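Local structure of glycerol-3-phosphate dehydrogenase [NAD(+)] (Dunaliella salina, 6IUY) at residues Y257-V262 with K292-W297; C269-M274 with Q439-P444; Y311-H316 with N330-S335; D345-C350 with R371-I376. The protein probably interconverts dihydroxyacetone phosphate and sn-glycerol 3-phosphate with NAD(H), and carries a haloacid dehalogenase-like domain besides its dehydrogenase part. All coordinates share one frame; numbering follows the deposited sequence.

Contact 1 (Y257-V262 with K292-W297)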
loop_
_atom_site.group_PDB
_atom_site.type_symbol
_atom_site.label_atom_id
_atom_site.label_comp_id
_atom_site.label_asym_id
_atom_site.label_seq_id
_atom_site.Cartn_x
_atom_site.Cartn_y
_atom_site.Cartn_z
ATOM N N TYR A 257 -30.789 -16.905 7.374
ATOM C CA TYR A 257 -29.622 -17.689 7.000
ATOM C C TYR A 257 -29.168 -18.588 8.143
ATOM O O TYR A 257 -29.043 -18.121 9.273
ATOM C CB TYR A 257 -28.492 -16.752 6.564
ATOM C CG TYR A 257 -28.730 -16.119 5.218
ATOM C CD1 TYR A 257 -29.550 -15.002 5.081
ATOM C CD2 TYR A 257 -28.147 -16.641 4.078
ATOM C CE1 TYR A 257 -29.776 -14.430 3.825
ATOM C CE2 TYR A 257 -28.352 -16.070 2.834
ATOM C CZ TYR A 257 -29.170 -14.974 2.714
ATOM O OH TYR A 257 -29.373 -14.429 1.471
ATOM N N LYS A 258 -28.979 -19.877 7.872
ATOM C CA LYS A 258 -28.313 -20.768 8.838
ATOM C C LYS A 258 -26.823 -20.759 8.523
ATOM O O LYS A 258 -26.441 -20.937 7.370
ATOM C CB LYS A 258 -28.830 -22.219 8.777
ATOM C CG LYS A 258 -30.297 -22.445 9.201
ATOM C CD LYS A 258 -30.579 -23.954 9.392
ATOM C CE LYS A 258 -32.005 -24.338 9.003
ATOM N NZ LYS A 258 -33.027 -23.480 9.662
ATOM N N VAL A 259 -25.989 -20.568 9.538
ATOM C CA VAL A 259 -24.553 -20.449 9.305
ATOM C C VAL A 259 -23.813 -21.703 9.735
ATOM O O VAL A 259 -24.037 -22.211 10.830
ATOM C CB VAL A 259 -23.975 -19.248 10.061
ATOM C CG1 VAL A 259 -22.482 -19.095 9.769
ATOM C CG2 VAL A 259 -24.759 -17.975 9.697
ATOM N N THR A 260 -22.935 -22.199 8.872
ATOM C CA THR A 260 -22.058 -23.296 9.230
ATOM C C THR A 260 -20.585 -22.933 8.998
ATOM O O THR A 260 -20.193 -22.582 7.881
ATOM C CB THR A 260 -22.420 -24.556 8.433
ATOM O OG1 THR A 260 -23.701 -25.006 8.873
ATOM C CG2 THR A 260 -21.389 -25.662 8.653
ATOM N N MET A 261 -19.789 -23.040 10.063
ATOM C CA MET A 261 -18.338 -22.929 9.996
ATOM C C MET A 261 -17.750 -24.288 9.636
ATOM O O MET A 261 -17.981 -25.270 10.347
ATOM C CB MET A 261 -17.782 -22.432 11.340
ATOM C CG MET A 261 -16.243 -22.484 11.477
ATOM S SD MET A 261 -15.398 -21.307 10.390
ATOM C CE MET A 261 -14.897 -22.408 9.099
ATOM N N VAL A 262 -17.034 -24.361 8.514
ATOM C CA VAL A 262 -16.350 -25.583 8.120
ATOM C C VAL A 262 -14.868 -25.478 8.534
ATOM O O VAL A 262 -14.035 -24.945 7.787
ATOM C CB VAL A 262 -16.437 -25.829 6.598
ATOM C CG1 VAL A 262 -15.665 -27.091 6.208
ATOM C CG2 VAL A 262 -17.887 -25.918 6.151
ATOM N N LYS A 292 -30.028 -18.313 15.039
ATOM C CA LYS A 292 -29.243 -18.019 16.232
ATOM C C LYS A 292 -28.080 -18.986 16.384
ATOM O O LYS A 292 -26.969 -18.598 16.758
ATOM C CB LYS A 292 -30.104 -18.060 17.493
ATOM C CG LYS A 292 -29.310 -17.697 18.738
ATOM C CD LYS A 292 -30.167 -17.701 19.995
ATOM C CE LYS A 292 -29.369 -17.225 21.198
ATOM N NZ LYS A 292 -30.222 -17.101 22.422
ATOM N N GLU A 293 -28.334 -20.247 16.063
ATOM C CA GLU A 293 -27.335 -21.280 16.253
ATOM C C GLU A 293 -26.375 -21.438 15.081
ATOM O O GLU A 293 -26.788 -21.585 13.925
ATOM C CB GLU A 293 -28.023 -22.611 16.531
ATOM C CG GLU A 293 -27.066 -23.795 16.531
ATOM C CD GLU A 293 -27.744 -25.093 16.969
ATOM O OE1 GLU A 293 -27.984 -25.232 18.185
ATOM O OE2 GLU A 293 -28.026 -25.960 16.107
ATOM N N VAL A 294 -25.082 -21.459 15.388
ATOM C CA VAL A 294 -24.076 -21.649 14.355
ATOM C C VAL A 294 -23.513 -23.042 14.461
ATOM O O VAL A 294 -23.099 -23.454 15.533
ATOM C CB VAL A 294 -22.900 -20.633 14.489
ATOM C CG1 VAL A 294 -21.896 -20.843 13.380
ATOM C CG2 VAL A 294 -23.404 -19.232 14.474
ATOM N N THR A 295 -23.421 -23.746 13.344
ATOM C CA THR A 295 -22.924 -25.100 13.389
ATOM C C THR A 295 -21.443 -25.064 13.051
ATOM O O THR A 295 -21.031 -24.317 12.164
ATOM C CB THR A 295 -23.719 -25.994 12.415
ATOM O OG1 THR A 295 -25.079 -26.036 12.849
ATOM C CG2 THR A 295 -23.198 -27.382 12.391
ATOM N N MET A 296 -20.632 -25.833 13.768
ATOM C CA MET A 296 -19.220 -25.908 13.434
ATOM C C MET A 296 -18.818 -27.347 13.193
ATOM O O MET A 296 -18.890 -28.164 14.104
ATOM C CB MET A 296 -18.367 -25.284 14.550
ATOM C CG MET A 296 -16.886 -25.636 14.488
ATOM S SD MET A 296 -15.868 -24.570 15.547
ATOM C CE MET A 296 -16.257 -25.172 17.205
ATOM N N TRP A 297 -18.388 -27.661 11.973
ATOM C CA TRP A 297 -17.769 -28.959 11.709
ATOM C C TRP A 297 -16.398 -29.057 12.342
ATOM O O TRP A 297 -15.499 -28.216 12.091
ATOM C CB TRP A 297 -17.649 -29.218 10.222
ATOM C CG TRP A 297 -16.931 -30.518 9.888
ATOM C CD1 TRP A 297 -17.368 -31.786 10.145
ATOM C CD2 TRP A 297 -15.670 -30.660 9.216
ATOM N NE1 TRP A 297 -16.462 -32.709 9.675
ATOM C CE2 TRP A 297 -15.405 -32.042 9.108
ATOM C CE3 TRP A 297 -14.737 -29.749 8.697
ATOM C CZ2 TRP A 297 -14.254 -32.540 8.491
ATOM C CZ3 TRP A 297 -13.592 -30.242 8.089
ATOM C CH2 TRP A 297 -13.359 -31.626 7.993
HETATM O O HOH W 1 -26.912 -19.593 11.974
HETATM O O HOH W 2 -26.850 -23.682 12.256
#
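The first two strands of the NAD-binding Rossmann fold run side by side here, 257-262 and 293-297, parallel and with 24° between their directions. The ladder alternates in the parallel manner: T295 N donates to V259 O (3.0 Å), M261 N to T295 O (2.8 Å) and W297 N to M261 O (2.9 Å). Near the start of the pair the strands are bridged by water: one water takes the N-H of V259 and donates to E293 O, and a second donates to E293 O and meets T295 OG1. On one face V259 and V294 lie alongside each other with their CG1 methyls 4.1 Å apart; M261 and M296 share that face, against helix 266-282. The other face carries T260, whose OG1 sits 3.7 Å from T295 CB and bonds to A340 O, and V262, whose CG1, anti to the backbone N (chi1 178°), reaches W297 CE3 at 3.8 Å. The W297 side chain comes within about 4 Å of the bound NAD. Beyond the water-bridged start, the three direct bonds pair the N-H of M261, T295 and W297 across the strands; the V259 face is apolar, the T260 face mixed, against helix 337-342.

Contact 2 (C269-M274 with Q439-P444); sequences CTAVRM and QLFQRP
R443 and M274 run antiparallel, alongside each other. From CB, which points toward helix 266-282, the arginine passes to CG, anti to the carbonyl carbon (chi1 -43°); this methylene lies 3.7 Å from M274 CB and 4.1 Å from M274 SD. Bends at chi2 and chi3 then fold the chain back, and CD comes to 3.3 Å from M274 O, a close approach of a methylene to a helix carbonyl. NE stays 3.9 Å from the same oxygen, with no hydrogen bond between them. The guanidinium instead turns to residues further along helix 266-282: NH1 makes a salt bridge to E281 and a hydrogen bond to S278, while NE makes a weak hydrogen bond to Q277. The contact thus sets the first helix of the Rossmann fold, which follows the strand 257-262, against the end of helix 431-441, Q442 being the first residue to leave helical geometry. Shortening R443 to an alanine would probably leave E281 without its charged mate and open a gap beside M274 CB. Deeper in, A271 CB lies near the plane of the F441 ring, at its edge, 4.5 Å from CE1, while M274 CB lies 4.5 Å from F441 O. L440 O accepts from S278 OG, a further tie between the two helices.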
loop_
_atom_site.group_PDB
_atom_site.type_symbol
_atom_site.label_atom_id
_atom_site.label_comp_id
_atom_site.label_asym_id
_atom_site.label_seq_id
_atom_site.Cartn_x
_atom_site.Cartn_y
_atom_site.Cartn_z
ATOM N N CYS A 269 -12.170 -21.257 15.228
ATOM C CA CYS A 269 -12.911 -21.046 16.479
ATOM C C CYS A 269 -13.027 -19.581 16.894
ATOM O O CYS A 269 -14.050 -19.187 17.481
ATOM C CB CYS A 269 -12.288 -21.830 17.641
ATOM S SG CYS A 269 -12.436 -23.644 17.497
ATOM N N THR A 270 -12.010 -18.749 16.655
ATOM C CA THR A 270 -12.191 -17.393 17.159
ATOM C C THR A 270 -13.101 -16.713 16.148
ATOM O O THR A 270 -13.916 -15.889 16.517
ATOM C CB THR A 270 -10.860 -16.594 17.428
ATOM O OG1 THR A 270 -10.747 -15.461 16.551
ATOM C CG2 THR A 270 -9.618 -17.468 17.377
ATOM N N ALA A 271 -13.035 -17.134 14.888
ATOM C CA ALA A 271 -13.986 -16.659 13.910
ATOM C C ALA A 271 -15.442 -17.039 14.292
ATOM O O ALA A 271 -16.338 -16.172 14.351
ATOM C CB ALA A 271 -13.617 -17.204 12.522
ATOM N N VAL A 272 -15.695 -18.323 14.559
ATOM C CA VAL A 272 -17.064 -18.752 14.897
ATOM C C VAL A 272 -17.552 -18.040 16.141
ATOM O O VAL A 272 -18.749 -17.830 16.315
ATOM C CB VAL A 272 -17.171 -20.283 15.107
ATOM C CG1 VAL A 272 -16.895 -20.637 16.544
ATOM C CG2 VAL A 272 -18.558 -20.763 14.732
ATOM N N ARG A 273 -16.624 -17.649 17.012
ATOM C CA ARG A 273 -16.988 -16.945 18.241
ATOM C C ARG A 273 -17.546 -15.554 17.944
ATOM O O ARG A 273 -18.490 -15.085 18.612
ATOM C CB ARG A 273 -15.775 -16.829 19.160
ATOM C CG ARG A 273 -16.012 -15.944 20.370
ATOM C CD ARG A 273 -14.821 -15.867 21.310
ATOM N NE ARG A 273 -15.259 -15.400 22.633
ATOM C CZ ARG A 273 -15.232 -14.129 23.037
ATOM N NH1 ARG A 273 -14.770 -13.180 22.234
ATOM N NH2 ARG A 273 -15.660 -13.802 24.250
ATOM N N MET A 274 -16.942 -14.882 16.959
ATOM C CA MET A 274 -17.386 -13.554 16.543
ATOM C C MET A 274 -18.691 -13.652 15.766
ATOM O O MET A 274 -19.615 -12.889 15.984
ATOM C CB MET A 274 -16.330 -12.865 15.680
ATOM C CG MET A 274 -14.958 -12.691 16.350
ATOM S SD MET A 274 -13.959 -11.525 15.372
ATOM C CE MET A 274 -13.335 -12.538 14.044
ATOM N N GLN A 439 -22.264 -7.908 8.149
ATOM C CA GLN A 439 -23.151 -8.000 9.305
ATOM C C GLN A 439 -22.774 -9.224 10.147
ATOM O O GLN A 439 -22.816 -9.172 11.359
ATOM C CB GLN A 439 -24.632 -8.059 8.876
ATOM C CG GLN A 439 -25.619 -8.255 10.049
ATOM C CD GLN A 439 -27.101 -8.136 9.631
ATOM O OE1 GLN A 439 -27.418 -7.892 8.458
ATOM N NE2 GLN A 439 -28.006 -8.310 10.596
ATOM N N LEU A 440 -22.362 -10.309 9.501
ATOM C CA LEU A 440 -22.010 -11.523 10.240
ATOM C C LEU A 440 -20.702 -11.375 11.052
ATOM O O LEU A 440 -20.665 -11.683 12.252
ATOM C CB LEU A 440 -21.902 -12.694 9.269
ATOM C CG LEU A 440 -21.968 -14.111 9.830
ATOM C CD1 LEU A 440 -23.219 -14.288 10.685
ATOM C CD2 LEU A 440 -21.931 -15.111 8.679
ATOM N N PHE A 441 -19.650 -10.872 10.407
ATOM C CA PHE A 441 -18.313 -10.828 11.005
ATOM C C PHE A 441 -17.944 -9.561 11.793
ATOM O O PHE A 441 -17.138 -9.624 12.722
ATOM C CB PHE A 441 -17.259 -11.018 9.916
ATOM C CG PHE A 441 -17.062 -12.445 9.495
ATOM C CD1 PHE A 441 -16.193 -13.272 10.195
ATOM C CD2 PHE A 441 -17.714 -12.952 8.378
ATOM C CE1 PHE A 441 -15.987 -14.577 9.800
ATOM C CE2 PHE A 441 -17.517 -14.264 7.974
ATOM C CZ PHE A 441 -16.655 -15.079 8.684
ATOM N N GLN A 442 -18.482 -8.404 11.430
ATOM C CA GLN A 442 -18.060 -7.184 12.122
ATOM C C GLN A 442 -18.523 -7.127 13.576
ATOM O O GLN A 442 -19.727 -7.206 13.870
ATOM C CB GLN A 442 -18.559 -5.936 11.391
ATOM C CG GLN A 442 -18.105 -4.625 12.027
ATOM C CD GLN A 442 -18.192 -3.466 11.048
ATOM O OE1 GLN A 442 -17.366 -3.334 10.139
ATOM N NE2 GLN A 442 -19.218 -2.638 11.209
ATOM N N ARG A 443 -17.555 -6.960 14.476
ATOM C CA ARG A 443 -17.806 -6.786 15.903
ATOM C C ARG A 443 -17.250 -5.426 16.343
ATOM O O ARG A 443 -16.588 -4.751 15.565
ATOM C CB ARG A 443 -17.162 -7.927 16.702
ATOM C CG ARG A 443 -17.355 -9.319 16.088
ATOM C CD ARG A 443 -18.795 -9.723 16.190
ATOM N NE ARG A 443 -19.331 -9.295 17.475
ATOM C CZ ARG A 443 -20.573 -8.851 17.668
ATOM N NH1 ARG A 443 -21.422 -8.772 16.642
ATOM N NH2 ARG A 443 -20.956 -8.480 18.885
ATOM N N PRO A 444 -17.521 -5.004 17.578
ATOM C CA PRO A 444 -16.947 -3.712 17.980
ATOM C C PRO A 444 -15.424 -3.740 18.071
ATOM O O PRO A 444 -14.811 -2.678 18.044
ATOM C CB PRO A 444 -17.563 -3.462 19.355
ATOM C CG PRO A 444 -18.813 -4.279 19.360
ATOM C CD PRO A 444 -18.493 -5.504 18.557
#

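Contact 3 (Y311-H316 with N330-S335)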
loop_
_atom_site.group_PDB
_atom_site.type_symbol
_atom_site.label_atom_id
_atom_site.label_comp_id
_atom_site.label_asym_id
_atom_site.label_seq_id
_atom_site.Cartn_x
_atom_site.Cartn_y
_atom_site.Cartn_z
ATOM N N TYR A 311 -17.128 -32.181 24.295
ATOM C CA TYR A 311 -16.588 -31.196 25.225
ATOM C C TYR A 311 -16.993 -29.807 24.712
ATOM O O TYR A 311 -17.449 -28.949 25.472
ATOM C CB TYR A 311 -15.063 -31.347 25.354
ATOM C CG TYR A 311 -14.429 -30.373 26.340
ATOM C CD1 TYR A 311 -14.071 -30.775 27.633
ATOM C CD2 TYR A 311 -14.202 -29.056 25.981
ATOM C CE1 TYR A 311 -13.498 -29.884 28.527
ATOM C CE2 TYR A 311 -13.635 -28.167 26.859
ATOM C CZ TYR A 311 -13.287 -28.575 28.131
ATOM O OH TYR A 311 -12.715 -27.653 28.984
ATOM N N ILE A 312 -16.868 -29.607 23.403
ATOM C CA ILE A 312 -17.191 -28.307 22.820
ATOM C C ILE A 312 -18.645 -27.953 23.059
ATOM O O ILE A 312 -18.942 -26.834 23.462
ATOM C CB ILE A 312 -16.885 -28.274 21.327
ATOM C CG1 ILE A 312 -15.365 -28.347 21.121
ATOM C CG2 ILE A 312 -17.443 -27.013 20.696
ATOM C CD1 ILE A 312 -14.950 -28.686 19.723
ATOM N N ASN A 313 -19.549 -28.912 22.837
ATOM C CA ASN A 313 -20.985 -28.675 23.037
ATOM C C ASN A 313 -21.388 -28.514 24.487
ATOM O O ASN A 313 -22.279 -27.737 24.796
ATOM C CB ASN A 313 -21.790 -29.805 22.408
ATOM C CG ASN A 313 -21.798 -29.708 20.911
ATOM O OD1 ASN A 313 -21.850 -28.604 20.375
ATOM N ND2 ASN A 313 -21.714 -30.844 20.221
ATOM N N GLU A 314 -20.719 -29.227 25.387
ATOM C CA GLU A 314 -21.018 -29.081 26.808
ATOM C C GLU A 314 -20.351 -27.870 27.457
ATOM O O GLU A 314 -20.913 -27.266 28.378
ATOM C CB GLU A 314 -20.606 -30.345 27.566
ATOM C CG GLU A 314 -21.766 -31.288 27.884
ATOM C CD GLU A 314 -22.785 -30.635 28.798
ATOM O OE1 GLU A 314 -22.380 -30.118 29.864
ATOM O OE2 GLU A 314 -23.984 -30.611 28.441
ATOM N N ASN A 315 -19.143 -27.522 27.017
ATOM C CA ASN A 315 -18.415 -26.464 27.704
ATOM C C ASN A 315 -18.189 -25.210 26.859
ATOM O O ASN A 315 -17.734 -24.197 27.383
ATOM C CB ASN A 315 -17.070 -26.998 28.202
ATOM C CG ASN A 315 -17.233 -28.113 29.209
ATOM O OD1 ASN A 315 -16.765 -29.224 28.991
ATOM N ND2 ASN A 315 -17.910 -27.825 30.310
ATOM N N HIS A 316 -18.516 -25.280 25.568
ATOM C CA HIS A 316 -18.384 -24.133 24.670
ATOM C C HIS A 316 -16.944 -23.641 24.607
ATOM O O HIS A 316 -16.666 -22.450 24.762
ATOM C CB HIS A 316 -19.319 -23.016 25.121
ATOM C CG HIS A 316 -20.694 -23.501 25.442
ATOM N ND1 HIS A 316 -21.432 -24.264 24.559
ATOM C CD2 HIS A 316 -21.447 -23.380 26.555
ATOM C CE1 HIS A 316 -22.587 -24.576 25.113
ATOM N NE2 HIS A 316 -22.621 -24.056 26.327
ATOM N N ASN A 330 -24.332 -20.432 21.712
ATOM C CA ASN A 330 -25.096 -20.760 20.511
ATOM C C ASN A 330 -24.252 -21.394 19.412
ATOM O O ASN A 330 -24.570 -21.288 18.230
ATOM C CB ASN A 330 -25.824 -19.510 19.972
ATOM C CG ASN A 330 -24.891 -18.318 19.711
ATOM O OD1 ASN A 330 -24.074 -17.941 20.549
ATOM N ND2 ASN A 330 -25.042 -17.706 18.549
ATOM N N VAL A 331 -23.188 -22.084 19.810
ATOM C CA VAL A 331 -22.302 -22.749 18.867
ATOM C C VAL A 331 -22.490 -24.249 19.015
ATOM O O VAL A 331 -22.436 -24.765 20.124
ATOM C CB VAL A 331 -20.813 -22.357 19.107
ATOM C CG1 VAL A 331 -19.865 -23.282 18.356
ATOM C CG2 VAL A 331 -20.581 -20.912 18.712
ATOM N N LYS A 332 -22.728 -24.949 17.913
ATOM C CA LYS A 332 -23.037 -26.368 18.005
ATOM C C LYS A 332 -22.097 -27.150 17.123
ATOM O O LYS A 332 -22.076 -26.968 15.913
ATOM C CB LYS A 332 -24.497 -26.645 17.616
ATOM C CG LYS A 332 -25.036 -27.996 18.135
ATOM C CD LYS A 332 -24.721 -28.154 19.638
ATOM C CE LYS A 332 -25.788 -28.922 20.409
ATOM N NZ LYS A 332 -26.525 -28.037 21.369
ATOM N N ALA A 333 -21.328 -28.033 17.743
ATOM C CA ALA A 333 -20.277 -28.762 17.062
ATOM C C ALA A 333 -20.747 -30.119 16.601
ATOM O O ALA A 333 -21.419 -30.826 17.348
ATOM C CB ALA A 333 -19.090 -28.935 17.994
ATOM N N THR A 334 -20.339 -30.512 15.405
ATOM C CA THR A 334 -20.536 -31.875 14.973
ATOM C C THR A 334 -19.388 -32.330 14.098
ATOM O O THR A 334 -18.762 -31.524 13.405
ATOM C CB THR A 334 -21.847 -32.049 14.195
ATOM O OG1 THR A 334 -21.773 -33.266 13.444
ATOM C CG2 THR A 334 -22.061 -30.889 13.227
ATOM N N SER A 335 -19.135 -33.632 14.112
ATOM C CA SER A 335 -18.019 -34.219 13.387
ATOM C C SER A 335 -18.410 -34.702 12.017
ATOM O O SER A 335 -17.553 -35.165 11.268
ATOM C CB SER A 335 -17.442 -35.398 14.154
ATOM O OG SER A 335 -18.368 -36.471 14.113
HETATM O O HOH W 3 -20.560 -24.638 22.114
#
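The carboxamide of N313 pairs with both polar backbone atoms of A333, mimicking the backbone pairing of an adjoining strand. A333 N donates to N313 OD1 at 2.7 Å, almost straight (175°), in the carbonyl plane and on a lone pair. In return the N-H of N313 ND2 is donated to A333 O at 2.9 Å, with the acceptor close to the plane of the amide. CG lies anti to the carbonyl carbon (chi1 -74°), which brings the group out from helix 307-315 to strand 331-334. A water next along donates to I312 O and to V331 O (2.7 Å) and hydrogen-bonds H316 ND1 at the ring edge, in its plane. K332 passes over one face of the amide, its CD 3.0 Å from N313 OD1. Underneath, I312 CG2 packs on A333 CB (3.7 Å), joining helix and last strand of this beta-alpha-beta unit. A leucine in place of N313 would probably leave the N-H and C=O of A333 without these partners. Strand 331-334 is the outermost of its sheet within the chain, and the two bonds with A333 fix the rotation of the N313 amide while satisfying backbone groups that have no next strand in the chain to pair with.

Contact 4 (D345-C350 with R371-I376)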
loop_
_atom_site.group_PDB
_atom_site.type_symbol
_atom_site.label_atom_id
_atom_site.label_comp_id
_atom_site.label_asym_id
_atom_site.label_seq_id
_atom_site.Cartn_x
_atom_site.Cartn_y
_atom_site.Cartn_z
ATOM N N ASP A 345 -27.249 -22.041 4.721
ATOM C CA ASP A 345 -27.384 -20.995 3.701
ATOM C C ASP A 345 -26.087 -20.192 3.555
ATOM O O ASP A 345 -25.770 -19.681 2.483
ATOM C CB ASP A 345 -28.537 -20.057 4.064
ATOM C CG ASP A 345 -29.832 -20.809 4.326
ATOM O OD1 ASP A 345 -30.413 -21.320 3.347
ATOM O OD2 ASP A 345 -30.252 -20.893 5.497
ATOM N N ALA A 346 -25.350 -20.099 4.655
ATOM C CA ALA A 346 -24.110 -19.342 4.715
ATOM C C ALA A 346 -22.973 -20.257 5.141
ATOM O O ALA A 346 -22.935 -20.689 6.280
ATOM C CB ALA A 346 -24.257 -18.178 5.684
ATOM N N LEU A 347 -22.066 -20.564 4.223
ATOM C CA LEU A 347 -20.920 -21.419 4.529
ATOM C C LEU A 347 -19.628 -20.627 4.709
ATOM O O LEU A 347 -19.221 -19.910 3.802
ATOM C CB LEU A 347 -20.691 -22.447 3.411
ATOM C CG LEU A 347 -21.603 -23.655 3.238
ATOM C CD1 LEU A 347 -21.101 -24.506 2.068
ATOM C CD2 LEU A 347 -21.606 -24.469 4.521
ATOM N N ILE A 348 -18.976 -20.797 5.857
ATOM C CA ILE A 348 -17.660 -20.244 6.107
ATOM C C ILE A 348 -16.621 -21.358 5.984
ATOM O O ILE A 348 -16.669 -22.358 6.691
ATOM C CB ILE A 348 -17.595 -19.575 7.502
ATOM C CG1 ILE A 348 -18.673 -18.510 7.613
ATOM C CG2 ILE A 348 -16.244 -18.921 7.744
ATOM C CD1 ILE A 348 -18.953 -18.061 9.017
ATOM N N PHE A 349 -15.692 -21.208 5.049
ATOM C CA PHE A 349 -14.630 -22.182 4.921
ATOM C C PHE A 349 -13.373 -21.659 5.640
ATOM O O PHE A 349 -12.840 -20.611 5.274
ATOM C CB PHE A 349 -14.359 -22.490 3.448
ATOM C CG PHE A 349 -15.455 -23.297 2.792
ATOM C CD1 PHE A 349 -15.488 -24.684 2.916
ATOM C CD2 PHE A 349 -16.459 -22.675 2.059
ATOM C CE1 PHE A 349 -16.513 -25.443 2.326
ATOM C CE2 PHE A 349 -17.482 -23.430 1.455
ATOM C CZ PHE A 349 -17.502 -24.817 1.599
ATOM N N CYS A 350 -12.928 -22.384 6.676
ATOM C CA CYS A 350 -11.756 -22.013 7.478
ATOM C C CYS A 350 -11.010 -23.243 7.994
ATOM O O CYS A 350 -11.053 -23.557 9.172
ATOM C CB CYS A 350 -12.156 -21.126 8.651
ATOM S SG CYS A 350 -10.744 -20.283 9.439
ATOM N N ARG A 371 -27.248 -24.379 -4.953
ATOM C CA ARG A 371 -26.493 -23.399 -5.741
ATOM C C ARG A 371 -26.763 -21.955 -5.326
ATOM O O ARG A 371 -26.096 -21.031 -5.803
ATOM C CB ARG A 371 -26.778 -23.576 -7.234
ATOM C CG ARG A 371 -26.167 -24.849 -7.810
ATOM C CD ARG A 371 -26.099 -24.793 -9.323
ATOM N NE ARG A 371 -25.805 -26.100 -9.906
ATOM C CZ ARG A 371 -24.586 -26.516 -10.242
ATOM N NH1 ARG A 371 -23.531 -25.724 -10.052
ATOM N NH2 ARG A 371 -24.422 -27.725 -10.772
ATOM N N GLY A 372 -27.727 -21.765 -4.429
ATOM C CA GLY A 372 -27.996 -20.449 -3.873
ATOM C C GLY A 372 -27.259 -20.174 -2.568
ATOM O O GLY A 372 -27.466 -19.145 -1.934
ATOM N N VAL A 373 -26.398 -21.096 -2.150
ATOM C CA VAL A 373 -25.682 -20.926 -0.889
ATOM C C VAL A 373 -24.591 -19.865 -1.027
ATOM O O VAL A 373 -23.899 -19.821 -2.032
ATOM C CB VAL A 373 -25.046 -22.249 -0.399
ATOM C CG1 VAL A 373 -24.100 -22.792 -1.436
ATOM C CG2 VAL A 373 -24.281 -22.013 0.888
ATOM N N LYS A 374 -24.440 -19.024 -0.012
ATOM C CA LYS A 374 -23.357 -18.039 -0.003
ATOM C C LYS A 374 -22.143 -18.671 0.695
ATOM O O LYS A 374 -22.290 -19.306 1.747
ATOM C CB LYS A 374 -23.780 -16.747 0.706
ATOM C CG LYS A 374 -25.107 -16.129 0.229
ATOM C CD LYS A 374 -25.006 -15.563 -1.187
ATOM C CE LYS A 374 -26.338 -15.009 -1.689
ATOM N NZ LYS A 374 -27.083 -14.204 -0.659
ATOM N N ALA A 375 -20.958 -18.524 0.112
ATOM C CA ALA A 375 -19.743 -19.028 0.749
ATOM C C ALA A 375 -18.757 -17.889 1.039
ATOM O O ALA A 375 -18.720 -16.884 0.322
ATOM C CB ALA A 375 -19.089 -20.081 -0.119
ATOM N N ILE A 376 -17.960 -18.049 2.090
ATOM C CA ILE A 376 -16.784 -17.196 2.277
ATOM C C ILE A 376 -15.637 -18.041 2.785
ATOM O O ILE A 376 -15.836 -18.990 3.534
ATOM C CB ILE A 376 -17.048 -16.040 3.249
ATOM C CG1 ILE A 376 -15.866 -15.059 3.264
ATOM C CG2 ILE A 376 -17.363 -16.578 4.639
ATOM C CD1 ILE A 376 -16.177 -13.699 3.941
#
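Strands 346-349 and 374-376 run parallel, 18° apart in direction, joined by four backbone bonds: K374 N to D345 O, L347 N to K374 O (2.8 Å), I376 N to L347 O and F349 N to I376 O (2.7 Å). They are the two strands of a beta-alpha-beta unit of the Rossmann fold, with helix 356-366 between them, and C350 just beyond the first strand belongs to the NAD site. On one face I348 and I376 lie alongside and point the same way; I348 CG1 meets I376 CG2 at 3.8 Å, and F441 and W437 of helix 431-441 cover this side. I376 CG1 is anti to the backbone N (chi1 -172°), leaving CG2 flanked by both N and C and held over the neighbouring strand. On the other face L347 and V373 meet at an angle, L347 CG 3.9 Å from V373 CG2. F349 brings the edge of its ring to A375, CE2 lying 4.0 Å from A375 CB, and the same ring has I376 O near its plane. D345, just before the first strand, bonds through OD2 to K258 N of the strand beside it. The CG2 methyl of V373, anti to its backbone N, reaches to 3.2 Å from D345 O.

In the fold
All four contacts belong to the NAD-binding part of the dehydrogenase. Contacts 1, 3 and 4 reach one mixed sheet, in which strands 331-334, 293-297, 257-262, 346-349 and 374-377 are successive parallel neighbours; contact 3 sets helix 307-315 on the first. Along the chain contacts 1, 3 and 4 come in series; contacts 3 and 4 are nested within the loop closed by contact 2, whose segments alternate with those of contact 1. Centres of contacts 1 and 4 lie about 10 Å apart, those of 3 and 4 about 20 Å. Contact 2 packs on the sheet through V272 and F441. W297 and C350, at strand ends in contacts 1 and 4, lie at the NAD site, which this sheet and helix layer carry.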